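Local coordinates for neutral ceramidase (PDB 2ZWS), which hydrolyses the N-acyl linkage of ceramides to give sphingosine and free fatty acid, with a bound zinc ion, and also catalyses the reverse synthesis, at residues Asn212-Pro217 with Gln585-Arg590; Val513-Tyr518 with Pro549-Arg554; Tyr618-Asn623 with Ile629-Gly634. All blocks are in the same frame, centred on the assembly; numbering follows the deposited sequence.

Contact 1 of 3, residues Asn212-Pro217 with Gln585-Arg590; sequences NHLISP and QYRWER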
# COMPACT_ATOMS: atom_id res chain seq x y z
N ASN A 212 -10.59 -10.96 -8.40
CA ASN A 212 -10.94 -9.61 -8.79
C ASN A 212 -9.90 -9.03 -9.73
O ASN A 212 -8.69 -9.24 -9.54
CB ASN A 212 -11.04 -8.73 -7.55
CG ASN A 212 -10.98 -7.25 -7.90
OD1 ASN A 212 -11.88 -6.70 -8.51
ND2 ASN A 212 -9.88 -6.61 -7.52
N HIS A 213 -10.35 -8.25 -10.72
CA HIS A 213 -9.43 -7.67 -11.68
C HIS A 213 -9.46 -6.15 -11.67
O HIS A 213 -8.71 -5.51 -12.42
CB HIS A 213 -9.74 -8.21 -13.07
CG HIS A 213 -9.46 -9.68 -13.22
ND1 HIS A 213 -10.42 -10.65 -13.01
CD2 HIS A 213 -8.33 -10.34 -13.58
CE1 HIS A 213 -9.88 -11.84 -13.21
NE2 HIS A 213 -8.62 -11.68 -13.56
N LEU A 214 -10.30 -5.56 -10.82
CA LEU A 214 -10.36 -4.10 -10.75
C LEU A 214 -9.36 -3.55 -9.75
O LEU A 214 -9.20 -4.10 -8.65
CB LEU A 214 -11.75 -3.64 -10.31
CG LEU A 214 -12.92 -4.05 -11.22
CD1 LEU A 214 -14.20 -3.41 -10.69
CD2 LEU A 214 -12.69 -3.68 -12.69
N ILE A 215 -8.67 -2.47 -10.12
CA ILE A 215 -7.76 -1.81 -9.19
C ILE A 215 -8.53 -1.33 -7.99
O ILE A 215 -9.61 -0.73 -8.11
CB ILE A 215 -7.02 -0.64 -9.88
CG1 ILE A 215 -6.02 -1.22 -10.88
CG2 ILE A 215 -6.33 0.25 -8.84
CD1 ILE A 215 -5.21 -0.18 -11.67
N SER A 216 -7.97 -1.61 -6.81
CA SER A 216 -8.63 -1.17 -5.59
C SER A 216 -7.61 -1.04 -4.47
O SER A 216 -6.67 -1.84 -4.38
CB SER A 216 -9.69 -2.21 -5.16
OG SER A 216 -10.19 -1.92 -3.86
N PRO A 217 -7.79 -0.04 -3.61
CA PRO A 217 -6.97 0.10 -2.41
C PRO A 217 -7.51 -0.73 -1.23
O PRO A 217 -6.97 -0.62 -0.11
CB PRO A 217 -7.08 1.60 -2.12
CG PRO A 217 -8.52 1.93 -2.51
CD PRO A 217 -8.76 1.07 -3.74
N GLN A 585 -17.64 2.10 -11.15
CA GLN A 585 -16.65 1.17 -11.65
C GLN A 585 -16.37 1.45 -13.11
O GLN A 585 -17.26 1.87 -13.84
CB GLN A 585 -17.11 -0.28 -11.47
CG GLN A 585 -17.37 -0.62 -9.99
CD GLN A 585 -17.76 -2.09 -9.71
OE1 GLN A 585 -18.03 -2.45 -8.56
NE2 GLN A 585 -17.81 -2.91 -10.72
N TYR A 586 -15.13 1.19 -13.51
CA TYR A 586 -14.65 1.27 -14.89
C TYR A 586 -14.05 -0.07 -15.24
O TYR A 586 -13.18 -0.56 -14.53
CB TYR A 586 -13.59 2.38 -15.02
CG TYR A 586 -12.68 2.24 -16.23
CD1 TYR A 586 -13.14 2.61 -17.51
CD2 TYR A 586 -11.37 1.73 -16.11
CE1 TYR A 586 -12.31 2.49 -18.63
CE2 TYR A 586 -10.54 1.58 -17.24
CZ TYR A 586 -11.02 1.99 -18.49
OH TYR A 586 -10.18 1.83 -19.58
N ARG A 587 -14.59 -0.69 -16.29
CA ARG A 587 -14.07 -1.99 -16.75
C ARG A 587 -13.70 -1.89 -18.21
O ARG A 587 -14.46 -1.36 -19.01
CB ARG A 587 -15.11 -3.10 -16.57
CG ARG A 587 -14.50 -4.50 -16.80
CD ARG A 587 -15.45 -5.68 -16.56
NE ARG A 587 -15.99 -5.68 -15.19
CZ ARG A 587 -15.40 -6.21 -14.12
NH1 ARG A 587 -14.22 -6.83 -14.20
NH2 ARG A 587 -16.00 -6.11 -12.95
N TRP A 588 -12.52 -2.40 -18.53
CA TRP A 588 -12.00 -2.45 -19.90
C TRP A 588 -11.95 -3.89 -20.38
O TRP A 588 -11.50 -4.77 -19.64
CB TRP A 588 -10.56 -1.94 -19.92
CG TRP A 588 -10.00 -1.90 -21.32
CD1 TRP A 588 -10.16 -0.88 -22.23
CD2 TRP A 588 -9.21 -2.90 -21.96
NE1 TRP A 588 -9.49 -1.19 -23.40
CE2 TRP A 588 -8.92 -2.43 -23.27
CE3 TRP A 588 -8.72 -4.16 -21.56
CZ2 TRP A 588 -8.14 -3.17 -24.18
CZ3 TRP A 588 -7.94 -4.89 -22.46
CH2 TRP A 588 -7.69 -4.39 -23.77
N GLU A 589 -12.36 -4.13 -21.63
CA GLU A 589 -12.16 -5.45 -22.20
C GLU A 589 -11.89 -5.40 -23.68
O GLU A 589 -12.41 -4.55 -24.41
CB GLU A 589 -13.29 -6.42 -21.87
CG GLU A 589 -14.52 -6.30 -22.70
CD GLU A 589 -15.58 -7.31 -22.30
OE1 GLU A 589 -15.97 -8.11 -23.17
OE2 GLU A 589 -16.01 -7.30 -21.13
N ARG A 590 -11.01 -6.31 -24.09
CA ARG A 590 -10.63 -6.49 -25.49
C ARG A 590 -11.83 -6.99 -26.28
O ARG A 590 -12.56 -7.87 -25.84
CB ARG A 590 -9.50 -7.52 -25.53
CG ARG A 590 -9.09 -7.95 -26.94
CD ARG A 590 -8.61 -6.75 -27.76
NE ARG A 590 -7.32 -6.23 -27.28
CZ ARG A 590 -6.88 -4.99 -27.50
NH1 ARG A 590 -5.67 -4.64 -27.06
NH2 ARG A 590 -7.62 -4.09 -28.16
O HOH W 1 -13.06 -8.30 -11.60
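Leu-214 presses its forked end against Gln-585, Tyr-586 and Arg-587, and it alone makes the direct contacts from its segment. Its CD1 lies 3.6 Å from Gln-585 NE2, crossing the extended amide chain at about a right angle, while CD2 packs 3.7 Å from Tyr-586 O. A branched, apolar residue suits this buried place because its two methyls can meet a backbone carbonyl and a long side chain at once. Asn-212 steadies the leucine's backbone through an Asx turn, OD1 accepting from Leu-214 N, and its ND2 donates to Leu-214 O at 2.8 Å.

The other side is looser. Arg-587 is exposed and modelled in two positions; in the one described, a bend at chi3 (-58°) brings one guanidinium face over Leu-214 CD2, which lies off-centre near the group's rim. No direct hydrogen bond joins the segments. A water accepts instead from His-213 N (2.8 Å) and, in this arginine position, from Arg-587 NH1 (3.2 Å).

Close by, Gln-585 approaches the magnesium ligand His-37. Strand 32-36 runs between the short, weakly bonded strand near 214-215 and strand 584-591 in a mixed sheet, strand 595-603 flanks 584-591 beyond, and Phe-266 of helix 265-286 rests on Gln-585.

Contact 2 of 3, residues Val513-Tyr518 with Pro549-Arg554; sequences VADDPY and PKNDLR
Asp-515 and Asn-551 turn their flat ends toward each other with matching first torsions: each carries CG beside its backbone N and anti to its carbonyl carbon (chi1 -58° for the aspartate, -70° for the asparagine). The side chains approach from opposite directions and bridge two loops of the C-terminal beta-sandwich. One loop, with residues 513-518, leads toward strand 526-528; the other, with 549-554, carries the chain from strand 539-545 in one sheet to strand 560-566 in another.

The bridge is a single hydrogen bond, Asn-551 ND2 to Asp-515 OD2, 2.8 Å long and moderately bent. The oxygen lies close to the plane of the amide, as suits the planar NH2, and it is met on its syn side, somewhat out of the carboxylate plane. The two planes stand almost perpendicular, 85° apart.

Both residues are buried, and each also binds neighbouring backbone. Asp-515 OD2 accepts a second time from Lys-622 N, its OD1 takes His-548 N, and Asn-551 ND2 also donates to Asn-620 O. An aspartate suits this place because its oxygens can accept from several N-H groups, which would probably favour the charged form; an asparagine supplies the N-H groups that join carboxylate and strand.

The 549-554 loop holds a compact turn around Asn-551. Its first three residues have helical backbone angles, starting at Pro-549, whose ring restricts the backbone, and Asp-552 N reaches back to Pro-549 O at 3.3 Å. An Asx turn follows: the anti lone pair of Asp-552 OD1 receives Arg-554 N at 2.8 Å.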
# COMPACT_ATOMS: atom_id res chain seq x y z
N VAL A 513 -0.18 -2.82 -29.09
CA VAL A 513 0.19 -2.79 -30.52
C VAL A 513 -0.50 -1.60 -31.18
O VAL A 513 0.16 -0.74 -31.80
CB VAL A 513 -0.24 -4.11 -31.22
CG1 VAL A 513 0.01 -4.05 -32.73
CG2 VAL A 513 0.47 -5.31 -30.59
N ALA A 514 -1.82 -1.51 -31.03
CA ALA A 514 -2.60 -0.41 -31.59
C ALA A 514 -4.06 -0.60 -31.19
O ALA A 514 -4.47 -1.70 -30.74
CB ALA A 514 -2.46 -0.38 -33.12
N ASP A 515 -4.82 0.48 -31.32
CA ASP A 515 -6.28 0.46 -31.13
C ASP A 515 -6.99 0.81 -32.42
O ASP A 515 -6.55 1.69 -33.17
CB ASP A 515 -6.70 1.51 -30.10
CG ASP A 515 -6.02 1.32 -28.75
OD1 ASP A 515 -6.44 0.42 -28.00
OD2 ASP A 515 -5.09 2.08 -28.45
N ASP A 516 -8.14 0.17 -32.62
CA ASP A 516 -9.09 0.55 -33.65
C ASP A 516 -10.47 0.62 -33.00
O ASP A 516 -10.74 -0.14 -32.05
CB ASP A 516 -9.12 -0.50 -34.74
CG ASP A 516 -7.83 -0.54 -35.54
OD1 ASP A 516 -7.12 -1.56 -35.43
OD2 ASP A 516 -7.55 0.44 -36.26
N PRO A 517 -11.35 1.48 -33.53
CA PRO A 517 -12.72 1.49 -33.04
C PRO A 517 -13.45 0.23 -33.50
O PRO A 517 -12.93 -0.52 -34.36
CB PRO A 517 -13.35 2.73 -33.68
CG PRO A 517 -12.26 3.38 -34.50
CD PRO A 517 -11.14 2.44 -34.63
N TYR A 518 -14.62 -0.03 -32.93
CA TYR A 518 -15.48 -1.09 -33.45
C TYR A 518 -15.73 -0.77 -34.92
O TYR A 518 -15.88 0.39 -35.29
CB TYR A 518 -16.84 -1.07 -32.76
CG TYR A 518 -16.97 -1.78 -31.42
CD1 TYR A 518 -18.10 -2.55 -31.16
CD2 TYR A 518 -16.02 -1.63 -30.40
CE1 TYR A 518 -18.28 -3.18 -29.95
CE2 TYR A 518 -16.18 -2.27 -29.17
CZ TYR A 518 -17.32 -3.03 -28.95
OH TYR A 518 -17.52 -3.66 -27.75
N PRO A 549 -6.30 1.39 -21.80
CA PRO A 549 -5.86 2.29 -20.71
C PRO A 549 -4.34 2.29 -20.49
O PRO A 549 -3.84 3.21 -19.82
CB PRO A 549 -6.61 1.75 -19.47
CG PRO A 549 -7.00 0.41 -19.80
CD PRO A 549 -7.18 0.32 -21.30
N LYS A 550 -3.59 1.30 -21.01
CA LYS A 550 -2.11 1.37 -20.94
C LYS A 550 -1.57 2.58 -21.69
O LYS A 550 -0.44 3.03 -21.42
CB LYS A 550 -1.40 0.13 -21.50
CG LYS A 550 -1.27 -1.02 -20.55
CD LYS A 550 -0.61 -2.25 -21.23
CE LYS A 550 -0.38 -3.31 -20.19
NZ LYS A 550 0.25 -4.52 -20.77
N ASN A 551 -2.36 3.12 -22.61
CA ASN A 551 -1.90 4.29 -23.39
C ASN A 551 -1.70 5.55 -22.54
O ASN A 551 -0.84 6.36 -22.84
CB ASN A 551 -2.89 4.62 -24.50
CG ASN A 551 -2.91 3.60 -25.61
OD1 ASN A 551 -1.87 3.01 -25.99
ND2 ASN A 551 -4.10 3.35 -26.12
N ASP A 552 -2.51 5.71 -21.48
CA ASP A 552 -2.43 6.88 -20.60
C ASP A 552 -3.11 6.50 -19.28
O ASP A 552 -4.27 6.10 -19.27
CB ASP A 552 -3.09 8.10 -21.25
CG ASP A 552 -2.74 9.40 -20.55
OD1 ASP A 552 -2.86 9.50 -19.31
OD2 ASP A 552 -2.32 10.35 -21.26
N LEU A 553 -2.40 6.65 -18.16
CA LEU A 553 -2.96 6.29 -16.83
C LEU A 553 -4.01 7.26 -16.35
O LEU A 553 -4.70 7.00 -15.35
CB LEU A 553 -1.84 6.28 -15.80
CG LEU A 553 -0.64 5.44 -16.18
CD1 LEU A 553 0.38 5.43 -15.05
CD2 LEU A 553 -1.05 4.07 -16.46
N ARG A 554 -4.09 8.39 -17.04
CA ARG A 554 -5.01 9.46 -16.67
C ARG A 554 -4.80 9.91 -15.21
O ARG A 554 -5.74 10.10 -14.44
CB ARG A 554 -6.46 9.07 -16.99
CG ARG A 554 -6.62 8.78 -18.49
CD ARG A 554 -8.03 8.93 -19.00
NE ARG A 554 -8.50 10.32 -18.99
CZ ARG A 554 -8.19 11.23 -19.91
NH1 ARG A 554 -8.68 12.46 -19.78
NH2 ARG A 554 -7.40 10.92 -20.93

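Contact 3 of 3, residues Tyr618-Asn623 with Ile629-Gly634; sequences YGNAKN and ISEIGG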
# COMPACT_ATOMS: atom_id res chain seq x y z
N TYR A 618 -13.69 9.28 -20.73
CA TYR A 618 -12.43 9.77 -21.29
C TYR A 618 -11.48 8.59 -21.42
O TYR A 618 -11.35 7.81 -20.48
CB TYR A 618 -11.79 10.78 -20.33
CG TYR A 618 -12.60 11.98 -19.97
CD1 TYR A 618 -12.38 13.19 -20.63
CD2 TYR A 618 -13.56 11.95 -18.97
CE1 TYR A 618 -13.10 14.32 -20.29
CE2 TYR A 618 -14.29 13.08 -18.61
CZ TYR A 618 -14.05 14.26 -19.29
OH TYR A 618 -14.75 15.42 -18.96
N GLY A 619 -10.81 8.46 -22.56
CA GLY A 619 -9.83 7.40 -22.80
C GLY A 619 -8.75 7.87 -23.78
O GLY A 619 -8.68 9.05 -24.11
N ASN A 620 -7.92 6.94 -24.23
CA ASN A 620 -6.82 7.26 -25.15
C ASN A 620 -6.63 6.10 -26.10
O ASN A 620 -6.78 4.93 -25.70
CB ASN A 620 -5.51 7.55 -24.37
CG ASN A 620 -5.66 8.71 -23.40
OD1 ASN A 620 -6.18 8.52 -22.29
ND2 ASN A 620 -5.24 9.92 -23.82
N ALA A 621 -6.32 6.42 -27.35
CA ALA A 621 -6.13 5.39 -28.37
C ALA A 621 -4.79 5.53 -29.10
O ALA A 621 -4.30 6.64 -29.27
CB ALA A 621 -7.28 5.44 -29.37
N LYS A 622 -4.21 4.40 -29.51
CA LYS A 622 -2.90 4.38 -30.19
C LYS A 622 -3.05 4.02 -31.69
O LYS A 622 -3.72 3.03 -32.03
CB LYS A 622 -1.97 3.35 -29.53
CG LYS A 622 -0.52 3.32 -30.10
CD LYS A 622 0.25 2.15 -29.50
CE LYS A 622 1.63 2.03 -30.11
NZ LYS A 622 2.49 1.08 -29.32
N ASN A 623 -2.44 4.83 -32.57
CA ASN A 623 -2.44 4.56 -34.02
C ASN A 623 -1.32 3.57 -34.38
O ASN A 623 -0.17 3.79 -34.00
CB ASN A 623 -2.21 5.88 -34.76
CG ASN A 623 -2.34 5.75 -36.29
OD1 ASN A 623 -1.46 5.20 -36.98
ND2 ASN A 623 -3.43 6.29 -36.82
N ILE A 629 -0.50 8.56 -29.71
CA ILE A 629 -1.56 8.30 -28.74
C ILE A 629 -2.41 9.58 -28.67
O ILE A 629 -1.86 10.67 -28.50
CB ILE A 629 -0.98 7.90 -27.36
CG1 ILE A 629 -0.28 6.52 -27.46
CG2 ILE A 629 -2.12 7.92 -26.29
CD1 ILE A 629 0.78 6.30 -26.42
N SER A 630 -3.72 9.42 -28.87
CA SER A 630 -4.67 10.55 -28.90
C SER A 630 -5.73 10.42 -27.82
O SER A 630 -6.02 9.32 -27.36
CB SER A 630 -5.40 10.62 -30.26
OG SER A 630 -4.51 10.68 -31.37
N GLU A 631 -6.32 11.55 -27.47
CA GLU A 631 -7.45 11.61 -26.55
C GLU A 631 -8.73 11.22 -27.26
O GLU A 631 -8.99 11.70 -28.36
CB GLU A 631 -7.61 13.03 -26.01
CG GLU A 631 -8.83 13.25 -25.13
CD GLU A 631 -8.80 12.44 -23.84
OE1 GLU A 631 -7.68 12.25 -23.31
OE2 GLU A 631 -9.88 12.01 -23.36
N ILE A 632 -9.54 10.37 -26.61
CA ILE A 632 -10.86 10.01 -27.13
C ILE A 632 -11.90 10.16 -26.02
O ILE A 632 -11.55 10.18 -24.83
CB ILE A 632 -10.87 8.60 -27.77
CG1 ILE A 632 -10.55 7.49 -26.74
CG2 ILE A 632 -9.88 8.52 -28.94
CD1 ILE A 632 -11.78 6.79 -26.18
N GLY A 633 -13.17 10.26 -26.39
CA GLY A 633 -14.20 10.43 -25.38
C GLY A 633 -15.59 10.43 -25.93
O GLY A 633 -15.78 10.53 -27.14
N GLY A 634 -16.57 10.35 -25.03
CA GLY A 634 -17.98 10.30 -25.42
C GLY A 634 -18.86 10.55 -24.22
O GLY A 634 -18.42 10.43 -23.08
O HOH W 2 -3.25 11.28 -25.60
O HOH W 3 -3.88 8.12 -32.05
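Ala-621 O is gripped by three groups: Ser-630 N donates to it at 2.9 Å, the CA-H of Ile-629 approaches at 3.2 Å from CA to the oxygen, and a water donates as well. This carbonyl belongs to a beta hairpin of the C-terminal beta-sandwich, formed by strands 611-622 and 629-642. Their parts 618-622 and 629-634 run antiparallel with a marked twist, the directions 141° apart. Part of the hairpin lies in the region 620-646, which is required for correct folding and localization.

Two hydrogen-bonded pairs, Gly-619 with Ile-632 and Ala-621 with Ser-630, alternate with non-hydrogen-bonded ones. The bonds of the first pair are the straighter at hydrogen; Gly-619 N meets Ile-632 O at 2.9 Å.

On the face of Ala-621, Ser-630 and Ile-632, alanine and isoleucine make the apolar part, while Ser-630 OG, in its modelled conformer, shares the water at Ala-621 O. Gly-619 has no side chain, which leaves room for Ile-632 CG1 in its modelled conformer. Here chi1 of 63° places CG1 over the backbone, close to both N and C, and CG2 lies 4.1 Å from Ala-621 CB.

The face with Asn-620, Lys-622, Ile-629 and Glu-631 is mixed. Ile-629 CG2 packs 3.9 Å from Asn-620 CB, and its CG1 branch crosses the first carbons of Lys-622 at a slant; the extended lysine carries NZ on to Val-512 O. Arg-554 NH2 binds Asn-620 OD1 and forms a salt bridge with Glu-631 OE1, though the glutamate has two modelled positions. The amide suits this spot by donating too: Asn-620 ND2 gives a hydrogen to a water 3.0 Å away.

Overall arrangement
Contact 2 is the buried one and rests on a polar bond; contacts 1 and 3 are partly buried. Contact 1 is apolar packing plus one bridging water, contact 3 backbone hydrogen bonding with apolar and charged side chains on its faces. Contact 1 joins a segment of the N-terminal family region to strand 584-591 and lies nearest the chain's centre, beside the magnesium site. Contacts 2 and 3 belong wholly to the C-terminal region, with centres about 7 Å apart; contact 3 pairs strands, and contact 2 fastens loops to one of them. Pro-549 connects contact 2 with contact 1: its CD lies 3.3 Å from Trp-588 CD1, and its CG also packs against Tyr-586. Contacts 1 and 3 do not touch.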